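PDB 2P5Z: type VI secretion system component from Escherichia coli O6, which is a component of the type VI secretion system resembling the phage T4 tail proteins gp27 and gp5, and probably forms part of the cell-puncturing device. Local coordinates for residues Leu31-Arg36 with Gly66-Thr71; Glu169-Phe174 with Thr419-Tyr424. One frame throughout, in Å; residues are numbered along the deposited sequence.

In the fold
Interaction 1 comes wholly before interaction 2 in the sequence. Their centres lie 33 Å apart on opposite sides of the chain's centre, and their nearest atoms are still about 12 Å apart. Interaction 1 joins strands 29-38 and 65-70 within the part that resembles the phage baseplate hub. Interaction 2 spans a longer gap: it brings the start of helix 171-182 to the loop between strands 409-412 and 426-429 of the OB domain. One contact is thus buried aromatic packing within the hub-like part, probably the counterpart of gp27; the other is a polar link from it to the OB domain, probably the counterpart of part of gp5. No other chain of the trimeric assembly touches either.

Interaction 1: Leu31-Arg36 with Gly66-Thr71; sequences LTFEGR and GAFSLT
The backbone O of Phe33 is held by a hydrogen bond with Ser351 OG, while the ring of the same residue meets Phe68 in a buried T-shaped (edge-to-face) stack. Phe68 supplies the edge and Phe33 the face: the ring centroids are 4.8 Å apart and the planes are turned 71° against each other. Phe68 CZ makes the nearest approach, 3.5 Å from Phe33 CD1, and stands over the face toward its rim. Phe68 CE2 stands nearly over the ring centre, 4.1 Å from both Phe33 CE1 and CZ, so the CZ-CE2 edge runs from the rim inward. With CG between the backbone N and the carbonyl carbon (chi1 83°), Phe33 offers its ring face to the partner; Phe68, extended with CG anti to its N (chi1 -180°), drives its ring end-on across the gap. The CA atoms of Phe33 and Phe68 remain 10.4 Å apart, a distance the rings bridge. Just before Phe33, Leu31 and Thr32 form a classic beta bulge opposite Gln48. His17 adds a second edge-to-face partner to Phe33. The stack bridges strands 29-38 and 65-70, which are linked not directly but through 44-51, 104-111 and 85-99, consistent with a curled, barrel-like sheet; Ile47 of 44-51 touches Phe68.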
loop_
_atom_site.group_PDB
_atom_site.type_symbol
_atom_site.label_atom_id
_atom_site.label_comp_id
_atom_site.label_asym_id
_atom_site.label_seq_id
_atom_site.Cartn_x
_atom_site.Cartn_y
_atom_site.Cartn_z
ATOM N N LEU A 31 8.950 -29.323 15.846
ATOM C CA LEU A 31 7.520 -29.576 15.833
ATOM C C LEU A 31 6.974 -29.405 14.432
ATOM O O LEU A 31 6.660 -30.379 13.759
ATOM C CB LEU A 31 6.830 -28.612 16.776
ATOM C CG LEU A 31 5.346 -28.819 17.047
ATOM C CD1 LEU A 31 5.105 -30.218 17.549
ATOM C CD2 LEU A 31 4.876 -27.811 18.067
ATOM N N THR A 32 6.876 -28.156 13.985
ATOM C CA THR A 32 6.447 -27.866 12.612
ATOM C C THR A 32 7.280 -26.746 11.970
ATOM O O THR A 32 7.914 -25.955 12.671
ATOM C CB THR A 32 4.929 -27.526 12.555
ATOM O OG1 THR A 32 4.500 -27.447 11.190
ATOM C CG2 THR A 32 4.615 -26.236 13.283
ATOM N N PHE A 33 7.285 -26.688 10.641
ATOM C CA PHE A 33 7.921 -25.575 9.964
ATOM C C PHE A 33 7.241 -25.104 8.681
ATOM O O PHE A 33 6.560 -25.865 7.997
ATOM C CB PHE A 33 9.407 -25.851 9.705
ATOM C CG PHE A 33 9.675 -26.662 8.477
ATOM C CD1 PHE A 33 9.855 -28.027 8.564
ATOM C CD2 PHE A 33 9.769 -26.075 7.240
ATOM C CE1 PHE A 33 10.127 -28.783 7.434
ATOM C CE2 PHE A 33 10.019 -26.836 6.121
ATOM C CZ PHE A 33 10.194 -28.186 6.209
ATOM N N GLU A 34 7.502 -23.844 8.346
ATOM C CA GLU A 34 7.088 -23.255 7.090
ATOM C C GLU A 34 8.268 -22.470 6.528
ATOM O O GLU A 34 8.857 -21.647 7.232
ATOM C CB GLU A 34 5.894 -22.346 7.328
ATOM C CG GLU A 34 5.023 -22.148 6.111
ATOM C CD GLU A 34 3.547 -22.160 6.468
ATOM O OE1 GLU A 34 3.223 -22.069 7.678
ATOM O OE2 GLU A 34 2.714 -22.265 5.538
ATOM N N GLY A 35 8.629 -22.761 5.278
ATOM C CA GLY A 35 9.753 -22.120 4.597
ATOM C C GLY A 35 9.396 -21.475 3.256
ATOM O O GLY A 35 8.462 -21.903 2.586
ATOM N N ARG A 36 10.137 -20.430 2.875
ATOM C CA ARG A 36 9.977 -19.745 1.580
ATOM C C ARG A 36 11.355 -19.472 0.983
ATOM O O ARG A 36 12.229 -18.920 1.634
ATOM C CB ARG A 36 9.174 -18.446 1.734
ATOM C CG ARG A 36 7.652 -18.663 1.955
ATOM C CD ARG A 36 7.051 -17.892 3.181
ATOM N NE ARG A 36 7.839 -18.048 4.419
ATOM C CZ ARG A 36 7.395 -17.785 5.650
ATOM N NH1 ARG A 36 8.193 -17.944 6.700
ATOM N NH2 ARG A 36 6.154 -17.361 5.831
ATOM N N GLY A 66 22.530 -20.813 12.566
ATOM C CA GLY A 66 21.517 -21.821 12.593
ATOM C C GLY A 66 21.663 -22.664 11.355
ATOM O O GLY A 66 22.005 -22.151 10.288
ATOM N N ALA A 67 21.398 -23.958 11.496
ATOM C CA ALA A 67 21.410 -24.846 10.354
ATOM C C ALA A 67 20.141 -25.684 10.411
ATOM O O ALA A 67 19.794 -26.205 11.475
ATOM C CB ALA A 67 22.612 -25.717 10.400
ATOM N N PHE A 68 19.445 -25.795 9.285
ATOM C CA PHE A 68 18.215 -26.542 9.250
ATOM C C PHE A 68 18.309 -27.588 8.163
ATOM O O PHE A 68 18.548 -27.241 7.012
ATOM C CB PHE A 68 17.033 -25.623 9.000
ATOM C CG PHE A 68 15.716 -26.339 8.960
ATOM C CD1 PHE A 68 15.158 -26.857 10.125
ATOM C CD2 PHE A 68 15.039 -26.504 7.762
ATOM C CE1 PHE A 68 13.957 -27.508 10.103
ATOM C CE2 PHE A 68 13.834 -27.159 7.732
ATOM C CZ PHE A 68 13.293 -27.664 8.909
ATOM N N SER A 69 18.121 -28.861 8.520
ATOM C CA SER A 69 18.333 -29.946 7.559
ATOM C C SER A 69 17.118 -30.816 7.356
ATOM O O SER A 69 16.299 -30.955 8.249
ATOM C CB SER A 69 19.486 -30.852 7.993
ATOM O OG SER A 69 20.405 -30.160 8.805
ATOM N N LEU A 70 17.017 -31.399 6.171
ATOM C CA LEU A 70 16.125 -32.528 5.931
ATOM C C LEU A 70 16.957 -33.807 6.016
ATOM O O LEU A 70 17.912 -33.986 5.259
ATOM C CB LEU A 70 15.464 -32.393 4.562
ATOM C CG LEU A 70 14.375 -33.322 3.996
ATOM C CD1 LEU A 70 13.782 -34.408 4.935
ATOM C CD2 LEU A 70 13.259 -32.436 3.437
ATOM N N THR A 71 16.583 -34.681 6.951
ATOM C CA THR A 71 17.322 -35.917 7.257
ATOM C C THR A 71 16.936 -37.069 6.309
ATOM O O THR A 71 15.782 -37.174 5.878
ATOM C CB THR A 71 17.108 -36.325 8.749
ATOM O OG1 THR A 71 17.068 -35.144 9.565
ATOM C CG2 THR A 71 18.226 -37.251 9.259
#

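Interaction 2: Glu169-Phe174 with Thr419-Tyr424; sequences EDDLTF and TWKPGY
Asp171 stands in the first turn of helix 171-182 and Lys421 opens a type II beta turn closed by the Tyr424 N to Lys421 O hydrogen bond, their CA atoms 12.0 Å apart. The link between this helix start and the OB-domain loop is a long salt bridge, with Lys421 NZ 3.6 Å from Asp171 OD1. Lys421 crosses most of the distance: its CG lies anti to the carbonyl carbon (chi1 -72°) and the chain runs extended from there, carrying the ammonium group to the carboxylate. Both ends have stronger partners nearby: Lys421 NZ hydrogen-bonds to Tyr126 OH and Gln166 OE1, Asp171 OD2 is bonded to His143 NE2, and Gln166 ties the pair together because its NE2 also reaches Asp171 OD1. Such a network would hold the carboxylate against rotation and probably keeps it charged. Both side chains also rest on Ile138 of helix 131-140. Asp170, just before Asp171, is the N-cap of helix 171-182: its OD1 accepts from Thr173 N over 2.9 Å, met from above the carboxylate plane. Its other oxygen, OD2, receives Thr173 OG1 at 2.6 Å on the syn side, 27° out of that plane.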
loop_
_atom_site.group_PDB
_atom_site.type_symbol
_atom_site.label_atom_id
_atom_site.label_comp_id
_atom_site.label_asym_id
_atom_site.label_seq_id
_atom_site.Cartn_x
_atom_site.Cartn_y
_atom_site.Cartn_z
ATOM N N GLU A 169 17.495 4.233 1.381
ATOM C CA GLU A 169 17.341 2.857 0.954
ATOM C C GLU A 169 18.222 2.017 1.867
ATOM O O GLU A 169 19.385 2.357 2.100
ATOM C CB GLU A 169 17.824 2.669 -0.489
ATOM C CG GLU A 169 16.849 3.048 -1.605
ATOM C CD GLU A 169 17.467 2.858 -3.007
ATOM O OE1 GLU A 169 18.589 3.349 -3.254
ATOM O OE2 GLU A 169 16.842 2.221 -3.877
ATOM N N ASP A 170 17.685 0.929 2.400
ATOM C CA ASP A 170 18.511 0.010 3.164
ATOM C C ASP A 170 19.415 -0.713 2.171
ATOM O O ASP A 170 19.146 -0.713 0.956
ATOM C CB ASP A 170 17.646 -0.979 3.957
ATOM C CG ASP A 170 16.710 -1.785 3.063
ATOM O OD1 ASP A 170 17.093 -2.885 2.619
ATOM O OD2 ASP A 170 15.610 -1.295 2.745
ATOM N N ASP A 171 20.483 -1.325 2.670
ATOM C CA ASP A 171 21.438 -1.972 1.780
ATOM C C ASP A 171 20.806 -3.047 0.907
ATOM O O ASP A 171 21.151 -3.134 -0.266
ATOM C CB ASP A 171 22.627 -2.545 2.553
ATOM C CG ASP A 171 23.552 -1.470 3.109
ATOM O OD1 ASP A 171 23.519 -0.330 2.609
ATOM O OD2 ASP A 171 24.320 -1.777 4.052
ATOM N N LEU A 172 19.859 -3.826 1.452
ATOM C CA LEU A 172 19.210 -4.894 0.676
ATOM C C LEU A 172 18.392 -4.346 -0.479
ATOM O O LEU A 172 18.515 -4.826 -1.601
ATOM C CB LEU A 172 18.339 -5.820 1.552
ATOM C CG LEU A 172 17.760 -7.071 0.847
ATOM C CD1 LEU A 172 18.844 -7.858 0.098
ATOM C CD2 LEU A 172 17.005 -7.982 1.795
ATOM N N THR A 173 17.579 -3.330 -0.210
ATOM C CA THR A 173 16.764 -2.729 -1.244
ATOM C C THR A 173 17.653 -2.146 -2.338
ATOM O O THR A 173 17.422 -2.408 -3.536
ATOM C CB THR A 173 15.867 -1.648 -0.667
ATOM O OG1 THR A 173 15.107 -2.203 0.406
ATOM C CG2 THR A 173 14.919 -1.080 -1.737
ATOM N N PHE A 174 18.700 -1.423 -1.913
ATOM C CA PHE A 174 19.633 -0.774 -2.839
ATOM C C PHE A 174 20.299 -1.767 -3.779
ATOM O O PHE A 174 20.263 -1.601 -5.018
ATOM C CB PHE A 174 20.705 -0.002 -2.061
ATOM C CG PHE A 174 21.703 0.706 -2.939
ATOM C CD1 PHE A 174 21.278 1.607 -3.921
ATOM C CD2 PHE A 174 23.061 0.477 -2.786
ATOM C CE1 PHE A 174 22.182 2.242 -4.738
ATOM C CE2 PHE A 174 23.981 1.128 -3.595
ATOM C CZ PHE A 174 23.544 2.007 -4.570
ATOM N N THR A 419 24.724 10.715 8.229
ATOM C CA THR A 419 23.869 9.844 7.434
ATOM C C THR A 419 24.598 9.372 6.174
ATOM O O THR A 419 24.084 8.548 5.420
ATOM C CB THR A 419 22.557 10.561 7.051
ATOM O OG1 THR A 419 22.861 11.798 6.394
ATOM C CG2 THR A 419 21.734 10.859 8.296
ATOM N N TRP A 420 25.803 9.898 5.971
ATOM C CA TRP A 420 26.614 9.587 4.803
ATOM C C TRP A 420 27.788 8.686 5.161
ATOM O O TRP A 420 28.485 8.937 6.142
ATOM C CB TRP A 420 27.085 10.879 4.109
ATOM C CG TRP A 420 25.926 11.659 3.565
ATOM C CD1 TRP A 420 25.191 12.601 4.229
ATOM C CD2 TRP A 420 25.331 11.528 2.269
ATOM N NE1 TRP A 420 24.184 13.079 3.415
ATOM C CE2 TRP A 420 24.247 12.431 2.210
ATOM C CE3 TRP A 420 25.619 10.750 1.150
ATOM C CZ2 TRP A 420 23.435 12.559 1.082
ATOM C CZ3 TRP A 420 24.808 10.880 0.016
ATOM C CH2 TRP A 420 23.725 11.769 0.003
ATOM N N LYS A 421 27.982 7.629 4.373
ATOM C CA LYS A 421 29.145 6.755 4.501
ATOM C C LYS A 421 30.440 7.545 4.255
ATOM O O LYS A 421 30.478 8.405 3.370
ATOM C CB LYS A 421 29.032 5.571 3.532
ATOM C CG LYS A 421 27.970 4.541 3.925
ATOM C CD LYS A 421 27.838 3.421 2.889
ATOM C CE LYS A 421 26.479 2.722 2.977
ATOM N NZ LYS A 421 26.164 1.968 1.729
ATOM N N PRO A 422 31.487 7.280 5.066
ATOM C CA PRO A 422 32.788 7.955 5.000
ATOM C C PRO A 422 33.419 7.942 3.612
ATOM O O PRO A 422 33.613 6.875 3.022
ATOM C CB PRO A 422 33.655 7.139 5.961
ATOM C CG PRO A 422 32.695 6.558 6.936
ATOM C CD PRO A 422 31.451 6.275 6.148
ATOM N N GLY A 423 33.706 9.133 3.091
ATOM C CA GLY A 423 34.327 9.286 1.772
ATOM C C GLY A 423 33.377 9.027 0.620
ATOM O O GLY A 423 33.797 8.894 -0.534
ATOM N N TYR A 424 32.089 8.946 0.937
ATOM C CA TYR A 424 31.080 8.686 -0.063
ATOM C C TYR A 424 30.079 9.829 -0.094
ATOM O O TYR A 424 28.948 9.659 -0.552
ATOM C CB TYR A 424 30.364 7.378 0.239
ATOM C CG TYR A 424 31.154 6.124 -0.028
ATOM C CD1 TYR A 424 31.694 5.391 1.010
ATOM C CD2 TYR A 424 31.319 5.650 -1.314
ATOM C CE1 TYR A 424 32.394 4.230 0.779
ATOM C CE2 TYR A 424 32.022 4.490 -1.568
ATOM C CZ TYR A 424 32.556 3.774 -0.519
ATOM O OH TYR A 424 33.257 2.599 -0.767
#